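Local coordinates for protein L-lactate dehydrogenase (Trichomonas vaginalis, PDB 4UUL) that is an NAD-dependent lactate dehydrogenase of the malate dehydrogenase type, probably interconverting pyruvate and L-lactate, at residues N130-N135 and G184-S189; A192-A197 and Q206-V211; G278-V283 and D319-K324. The protein carries 1 engineered substitution. All coordinates share one frame; numbering follows the deposited sequence. Where two conformers were deposited one is given.

Contact 1: residues N130-N135 and G184-S189; sequences NPDNTN and GNHGES
His-186 gives its ND1 hydrogen to OD1 of Asp-132 at 2.7 Å. The carboxylate is met on its syn side, and the oxygen sits at the imidazole edge, 13° from the ring plane. A chi1 of 60° places Asp-132 CG between its own N and carbonyl carbon, swinging the carboxylate to the ring edge with the two planes 32° apart. NE2 is held by Asp-158, so the two nitrogens together fix the ring's rotation. Asn-133 makes the second bridge: ND2 donates to Gly-184 O at 3.0 Å and also to Val-284 O, two backbone acceptors that suit an NH2 group. A water lies 2.7 Å from Asn-133 OD1 and above one face of the imidazole, toward its rim. Here the NAD-binding Rossmann domain meets the C-terminal domain: Asn-130 and Asp-132 belong to the NADH site, and His-186 is the predicted proton acceptor. Pro-131, after a cis peptide bond, occupies the N-cap position of helix 132-141. A second water stands 2.8 Å from Asn-185 OD1 and takes the Thr-134 N-H, while Asn-185 ND2 turns to Asp-319. Further out, Leu-320 of helix 307-337 packs against both Asn-133 and Asn-185.

Contact 2: residues A192-A197 and Q206-V211; sequences ADLTQA and QKVVDV
Lys-207 reaches back over the turn following strand 191-193. Its CB lies 3.9 Å from Ala-197 O and CG remains beside the same oxygen; bends at chi3 (75°) and chi4 (67°) then curl the chain so that CE passes Thr-195 O and NZ bonds that carbonyl at 3.0 Å. A lysine suits the place: its methylenes pass Ala-197 O and its flexible, charged tip reaches Thr-195 O. Ala-197 O also accepts the N-H of Val-208 at 2.9 Å, a nearly straight bond (164°) that comes from above the carbonyl plane. A water donates to Leu-194 O and Ala-197 O and accepts from Val-209 N, tying three backbone groups together. Around these bonds, Val-208 CG2 rests 3.7 Å from Ala-197 CB, where a small methyl fits, and Val-209 CG1 lies 4.2 Å from Leu-194 CB. An Asx turn shapes the first segment: Asp-193 OD1 accepts from both N and OG1 of Thr-195. The contact joins the segment leading from edge strand 191-193 to strand 198-201 with the end of the opposite edge strand, 204-207; helix 214-236 packs on Leu-194 and Val-209, and helix 307-337 on Thr-195 and Gln-196.

Contact 3: residues G278-V283 and D319-K324; sequences GIKPGV and DLFHEK
The loop 278-283 comes down onto helix 307-337 and draws nearest at Val-283 and Leu-320, whose CA atoms are 6.4 Å apart, after Gly-282 turns the chain with a positive phi of 126°. Phe-321 and Val-283 carry the packing in nearly equal shares. CG1 of Val-283 stands 3.6 Å from the centroid of the Phe-321 ring, almost exactly on the ring normal, a CH-pi contact in which the compact branch of a valine fits squarely over a phenyl face. The ring edge points at the loop backbone: Phe-321 CZ is 3.3 Å from Pro-281 O, with Lys-280 O also near the ring plane, an arrangement that sets the slightly positive aromatic hydrogens against carbonyl oxygens. With no side chain on Gly-282, the ring can lie close to the backbone there. In the C-terminal domain of the LDH/MDH fold, this ties the long last helix to the loop leading into strand 284-291 of an antiparallel sheet. Lys-324 sets CG trans to its own nitrogen (chi1 178°) and runs straight on, giving the length needed to bring NZ to Gly-282 O at 2.8 Å, in the carbonyl plane and on a lone pair; a long, weak ion pair with Glu-137 adds to it. Lys-280 brings its methylenes to the CZ corner of Phe-321, on the side away from Val-283. Leu-320 adds its CB, 3.9 Å from Val-283 CG1.

Along the chain the three contacts come in series, each closing before the next opens. Contacts 1 and 3 are neighbours, their centres 11 Å apart, joined through helix 307-337: Glu-323 probably hydrogen-bonds Thr-134, and Asp-319 probably hydrogen-bonds Ser-189. The helix thus links the loop 278-283 to the predicted active-site region. Contact 2 lies further off, about 24 Å from contact 1 and 26 Å from contact 3 between centres, although segment 192-197 follows soon after 184-189 in sequence. Contacts 2 and 3 lie within the C-terminal domain, whereas contact 1 joins that domain to the NAD-binding one.

Contact 1: residues N130-N135 and G184-S189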
# COMPACT_ATOMS: atom_id res chain seq x y z
N ASN B 130 9.05 15.75 -9.76
CA ASN B 130 9.08 17.18 -9.87
C ASN B 130 10.25 17.72 -10.69
O ASN B 130 11.30 17.09 -10.82
CB ASN B 130 8.98 17.84 -8.51
CG ASN B 130 7.52 18.00 -8.05
OD1 ASN B 130 6.57 18.36 -8.83
ND2 ASN B 130 7.32 17.72 -6.78
N PRO B 131 10.05 18.90 -11.31
CA PRO B 131 8.85 19.74 -11.34
C PRO B 131 7.83 19.20 -12.35
O PRO B 131 8.13 19.15 -13.54
CB PRO B 131 9.41 21.11 -11.76
CG PRO B 131 10.63 20.79 -12.61
CD PRO B 131 11.18 19.51 -12.08
N ASP B 132 6.71 18.67 -11.88
CA ASP B 132 5.89 17.80 -12.69
C ASP B 132 5.23 18.49 -13.89
O ASP B 132 5.24 17.94 -14.98
CB ASP B 132 4.89 16.97 -11.86
CG ASP B 132 3.93 17.78 -11.06
OD1 ASP B 132 4.14 19.01 -10.88
OD2 ASP B 132 2.98 17.17 -10.58
N ASN B 133 4.64 19.69 -13.74
CA ASN B 133 4.01 20.29 -14.88
C ASN B 133 5.01 20.52 -16.01
O ASN B 133 4.70 20.28 -17.19
CB ASN B 133 3.41 21.68 -14.56
CG ASN B 133 2.37 21.67 -13.46
OD1 ASN B 133 2.64 21.25 -12.32
ND2 ASN B 133 1.20 22.22 -13.77
N THR B 134 6.18 21.03 -15.67
CA THR B 134 7.17 21.33 -16.70
C THR B 134 7.81 20.05 -17.26
O THR B 134 7.96 19.94 -18.48
CB THR B 134 8.20 22.30 -16.21
OG1 THR B 134 7.50 23.52 -15.95
CG2 THR B 134 9.32 22.54 -17.23
N ASN B 135 8.07 19.06 -16.40
CA ASN B 135 8.52 17.79 -16.90
C ASN B 135 7.53 17.19 -17.89
O ASN B 135 7.94 16.61 -18.90
CB ASN B 135 8.74 16.83 -15.73
CG ASN B 135 9.94 17.20 -14.87
OD1 ASN B 135 10.85 17.90 -15.29
ND2 ASN B 135 10.02 16.56 -13.70
N GLY B 184 -3.15 25.44 -11.69
CA GLY B 184 -1.90 26.00 -12.15
C GLY B 184 -0.72 25.09 -11.95
O GLY B 184 -0.77 23.88 -12.23
N ASN B 185 0.36 25.68 -11.49
CA ASN B 185 1.64 25.00 -11.27
C ASN B 185 1.69 24.41 -9.87
O ASN B 185 1.02 24.82 -9.00
CB ASN B 185 2.78 26.00 -11.42
CG ASN B 185 4.13 25.36 -11.70
OD1 ASN B 185 4.21 24.11 -11.83
ND2 ASN B 185 5.19 26.18 -11.74
N HIS B 186 2.64 23.54 -9.65
CA HIS B 186 3.24 23.32 -8.26
C HIS B 186 4.17 24.42 -7.89
O HIS B 186 4.42 25.33 -8.69
CB HIS B 186 3.96 22.02 -8.19
CG HIS B 186 2.97 20.92 -7.90
ND1 HIS B 186 2.69 19.92 -8.79
CD2 HIS B 186 2.15 20.72 -6.84
CE1 HIS B 186 1.81 19.09 -8.25
NE2 HIS B 186 1.40 19.61 -7.11
N GLY B 187 4.71 24.37 -6.71
CA GLY B 187 5.61 25.39 -6.22
C GLY B 187 4.83 26.50 -5.66
O GLY B 187 3.60 26.40 -5.41
N GLU B 188 5.55 27.59 -5.49
CA GLU B 188 5.08 28.78 -4.87
C GLU B 188 3.85 29.32 -5.53
O GLU B 188 3.09 29.95 -4.84
CB GLU B 188 6.21 29.83 -4.83
CG GLU B 188 7.38 29.46 -3.92
CD GLU B 188 8.45 30.53 -3.84
OE1 GLU B 188 8.30 31.58 -4.51
OE2 GLU B 188 9.44 30.32 -3.12
N SER B 189 3.65 29.14 -6.84
CA SER B 189 2.55 29.78 -7.50
C SER B 189 1.24 29.00 -7.51
O SER B 189 0.25 29.45 -8.02
CB SER B 189 2.90 30.19 -8.94
OG SER B 189 2.92 29.09 -9.79
O HOH W 1 0.45 21.23 -10.79
O HOH W 2 6.35 22.60 -12.90

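Contact 2: residues A192-A197 and Q206-V211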
# COMPACT_ATOMS: atom_id res chain seq x y z
N ALA B 192 -4.45 27.28 -4.40
CA ALA B 192 -5.36 26.43 -3.61
C ALA B 192 -6.64 27.27 -3.43
O ALA B 192 -6.72 28.15 -2.55
CB ALA B 192 -4.70 26.04 -2.29
N ASP B 193 -7.59 27.03 -4.29
CA ASP B 193 -8.78 27.85 -4.43
C ASP B 193 -9.94 27.30 -3.61
O ASP B 193 -10.39 26.15 -3.81
CB ASP B 193 -9.17 27.85 -5.90
CG ASP B 193 -10.45 28.62 -6.22
OD1 ASP B 193 -10.82 29.52 -5.46
OD2 ASP B 193 -11.04 28.30 -7.28
N LEU B 194 -10.40 28.10 -2.66
CA LEU B 194 -11.56 27.82 -1.86
C LEU B 194 -12.77 28.62 -2.28
O LEU B 194 -13.81 28.51 -1.62
CB LEU B 194 -11.27 28.07 -0.38
CG LEU B 194 -10.15 27.23 0.23
CD1 LEU B 194 -10.00 27.49 1.74
CD2 LEU B 194 -10.29 25.71 -0.09
N THR B 195 -12.64 29.46 -3.30
CA THR B 195 -13.74 30.40 -3.64
C THR B 195 -14.97 29.76 -4.28
O THR B 195 -16.01 30.41 -4.32
CB THR B 195 -13.26 31.57 -4.51
OG1 THR B 195 -12.93 31.10 -5.80
CG2 THR B 195 -12.09 32.26 -3.89
N GLN B 196 -14.85 28.52 -4.75
CA GLN B 196 -16.00 27.78 -5.26
C GLN B 196 -16.60 26.88 -4.19
O GLN B 196 -17.71 26.40 -4.34
CB GLN B 196 -15.63 26.84 -6.39
CG GLN B 196 -14.45 27.25 -7.27
CD GLN B 196 -14.71 28.49 -8.11
OE1 GLN B 196 -15.88 28.83 -8.47
NE2 GLN B 196 -13.63 29.13 -8.50
N ALA B 197 -15.87 26.66 -3.10
CA ALA B 197 -16.15 25.50 -2.27
C ALA B 197 -17.39 25.68 -1.39
O ALA B 197 -17.68 26.78 -0.88
CB ALA B 197 -14.96 25.20 -1.40
N GLN B 206 -23.46 25.83 2.85
CA GLN B 206 -22.93 27.19 2.75
C GLN B 206 -21.62 27.20 1.97
O GLN B 206 -20.99 26.17 1.79
CB GLN B 206 -22.61 27.78 4.12
CG GLN B 206 -23.77 27.83 5.09
CD GLN B 206 -23.42 28.60 6.32
OE1 GLN B 206 -23.04 28.01 7.34
NE2 GLN B 206 -23.50 29.93 6.24
N LYS B 207 -21.20 28.38 1.53
CA LYS B 207 -19.90 28.56 0.93
C LYS B 207 -18.84 28.64 2.01
O LYS B 207 -18.98 29.33 3.02
CB LYS B 207 -19.84 29.83 0.08
CG LYS B 207 -20.54 29.72 -1.25
CD LYS B 207 -20.47 31.04 -2.02
CE LYS B 207 -19.13 31.31 -2.60
NZ LYS B 207 -18.89 30.32 -3.64
N VAL B 208 -17.75 27.92 1.78
CA VAL B 208 -16.66 27.92 2.73
C VAL B 208 -16.17 29.33 3.01
O VAL B 208 -15.95 29.69 4.15
CB VAL B 208 -15.51 27.02 2.21
CG1 VAL B 208 -14.25 27.15 3.06
CG2 VAL B 208 -15.98 25.57 2.16
N VAL B 209 -16.02 30.17 1.98
CA VAL B 209 -15.43 31.50 2.21
C VAL B 209 -16.42 32.46 2.91
O VAL B 209 -16.03 33.53 3.37
CB VAL B 209 -14.94 32.18 0.92
CG1 VAL B 209 -13.78 31.38 0.34
CG2 VAL B 209 -16.10 32.37 -0.06
N ASP B 210 -17.69 32.06 3.01
CA ASP B 210 -18.69 32.87 3.72
C ASP B 210 -18.69 32.57 5.20
O ASP B 210 -19.31 33.30 5.96
CB ASP B 210 -20.08 32.62 3.17
CG ASP B 210 -20.28 33.20 1.78
OD1 ASP B 210 -19.43 34.00 1.32
OD2 ASP B 210 -21.30 32.86 1.14
N VAL B 211 -18.04 31.47 5.59
CA VAL B 211 -18.01 31.04 6.97
C VAL B 211 -16.64 31.22 7.59
O VAL B 211 -16.52 31.69 8.69
CB VAL B 211 -18.49 29.59 7.09
CG1 VAL B 211 -18.32 29.08 8.52
CG2 VAL B 211 -19.94 29.48 6.67
O HOH W 3 -16.37 29.16 -0.84

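Contact 3: residues G278-V283 and D319-K324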
# COMPACT_ATOMS: atom_id res chain seq x y z
N GLY B 278 -9.53 31.31 -19.30
CA GLY B 278 -8.62 32.33 -19.75
C GLY B 278 -7.15 31.94 -19.66
O GLY B 278 -6.28 32.82 -19.51
N ILE B 279 -6.86 30.65 -19.79
CA ILE B 279 -5.47 30.20 -19.73
C ILE B 279 -4.98 29.94 -21.16
O ILE B 279 -5.66 29.34 -21.98
CB ILE B 279 -5.36 28.90 -18.91
CG1 ILE B 279 -6.09 29.04 -17.58
CG2 ILE B 279 -3.90 28.53 -18.71
CD1 ILE B 279 -5.67 30.19 -16.72
N LYS B 280 -3.79 30.43 -21.44
CA LYS B 280 -3.19 30.29 -22.76
C LYS B 280 -2.67 28.87 -23.03
O LYS B 280 -2.02 28.28 -22.16
CB LYS B 280 -2.04 31.26 -22.85
CG LYS B 280 -1.46 31.36 -24.24
CD LYS B 280 -0.24 32.25 -24.31
CE LYS B 280 0.21 32.47 -25.74
NZ LYS B 280 -0.69 33.40 -26.46
N PRO B 281 -2.90 28.32 -24.22
CA PRO B 281 -2.29 27.04 -24.60
C PRO B 281 -0.79 27.11 -24.57
O PRO B 281 -0.20 28.18 -24.75
CB PRO B 281 -2.78 26.83 -26.02
CG PRO B 281 -4.05 27.66 -26.12
CD PRO B 281 -3.81 28.85 -25.27
N GLY B 282 -0.18 25.96 -24.29
CA GLY B 282 1.27 25.82 -24.43
C GLY B 282 2.00 25.33 -23.19
O GLY B 282 3.20 25.12 -23.28
N VAL B 283 1.30 25.18 -22.07
CA VAL B 283 1.87 24.63 -20.86
C VAL B 283 0.92 23.52 -20.35
O VAL B 283 -0.15 23.31 -20.92
CB VAL B 283 2.10 25.67 -19.78
CG1 VAL B 283 3.18 26.66 -20.20
CG2 VAL B 283 0.81 26.40 -19.42
N ASP B 319 4.21 31.95 -14.54
CA ASP B 319 5.24 31.09 -13.95
C ASP B 319 5.48 29.86 -14.81
O ASP B 319 6.64 29.51 -15.11
CB ASP B 319 4.78 30.69 -12.56
CG ASP B 319 5.74 29.89 -11.80
OD1 ASP B 319 6.94 30.13 -11.90
OD2 ASP B 319 5.30 28.99 -11.02
N LEU B 320 4.42 29.21 -15.28
CA LEU B 320 4.59 28.01 -16.11
C LEU B 320 5.25 28.32 -17.43
O LEU B 320 6.10 27.55 -17.87
CB LEU B 320 3.25 27.34 -16.32
CG LEU B 320 2.77 26.53 -15.13
CD1 LEU B 320 1.26 26.37 -15.19
CD2 LEU B 320 3.47 25.20 -15.09
N PHE B 321 4.90 29.43 -18.07
CA PHE B 321 5.54 29.75 -19.33
C PHE B 321 7.03 30.02 -19.09
O PHE B 321 7.88 29.70 -19.92
CB PHE B 321 4.82 30.93 -20.04
CG PHE B 321 3.63 30.45 -20.83
CD1 PHE B 321 3.78 29.92 -22.11
CD2 PHE B 321 2.38 30.44 -20.25
CE1 PHE B 321 2.71 29.42 -22.84
CE2 PHE B 321 1.29 29.90 -20.94
CZ PHE B 321 1.45 29.42 -22.23
N HIS B 322 7.34 30.67 -17.99
CA HIS B 322 8.74 30.92 -17.63
C HIS B 322 9.52 29.61 -17.39
O HIS B 322 10.64 29.46 -17.87
CB HIS B 322 8.80 31.83 -16.43
CG HIS B 322 10.18 32.21 -16.08
ND1 HIS B 322 11.04 32.79 -16.99
CD2 HIS B 322 10.89 32.05 -14.95
CE1 HIS B 322 12.21 32.96 -16.43
NE2 HIS B 322 12.15 32.55 -15.18
N GLU B 323 8.94 28.68 -16.66
CA GLU B 323 9.63 27.42 -16.44
C GLU B 323 9.90 26.69 -17.76
O GLU B 323 10.95 26.09 -17.97
CB GLU B 323 8.87 26.47 -15.53
CG GLU B 323 8.69 26.95 -14.10
CD GLU B 323 8.26 25.82 -13.16
OE1 GLU B 323 8.06 24.66 -13.62
OE2 GLU B 323 8.16 26.06 -11.97
N LYS B 324 8.91 26.73 -18.64
CA LYS B 324 9.05 26.13 -19.96
C LYS B 324 10.23 26.76 -20.70
O LYS B 324 11.01 26.06 -21.32
CB LYS B 324 7.73 26.29 -20.74
CG LYS B 324 7.79 25.73 -22.14
CD LYS B 324 6.49 25.95 -22.87
CE LYS B 324 6.51 25.48 -24.29
NZ LYS B 324 5.26 25.84 -25.03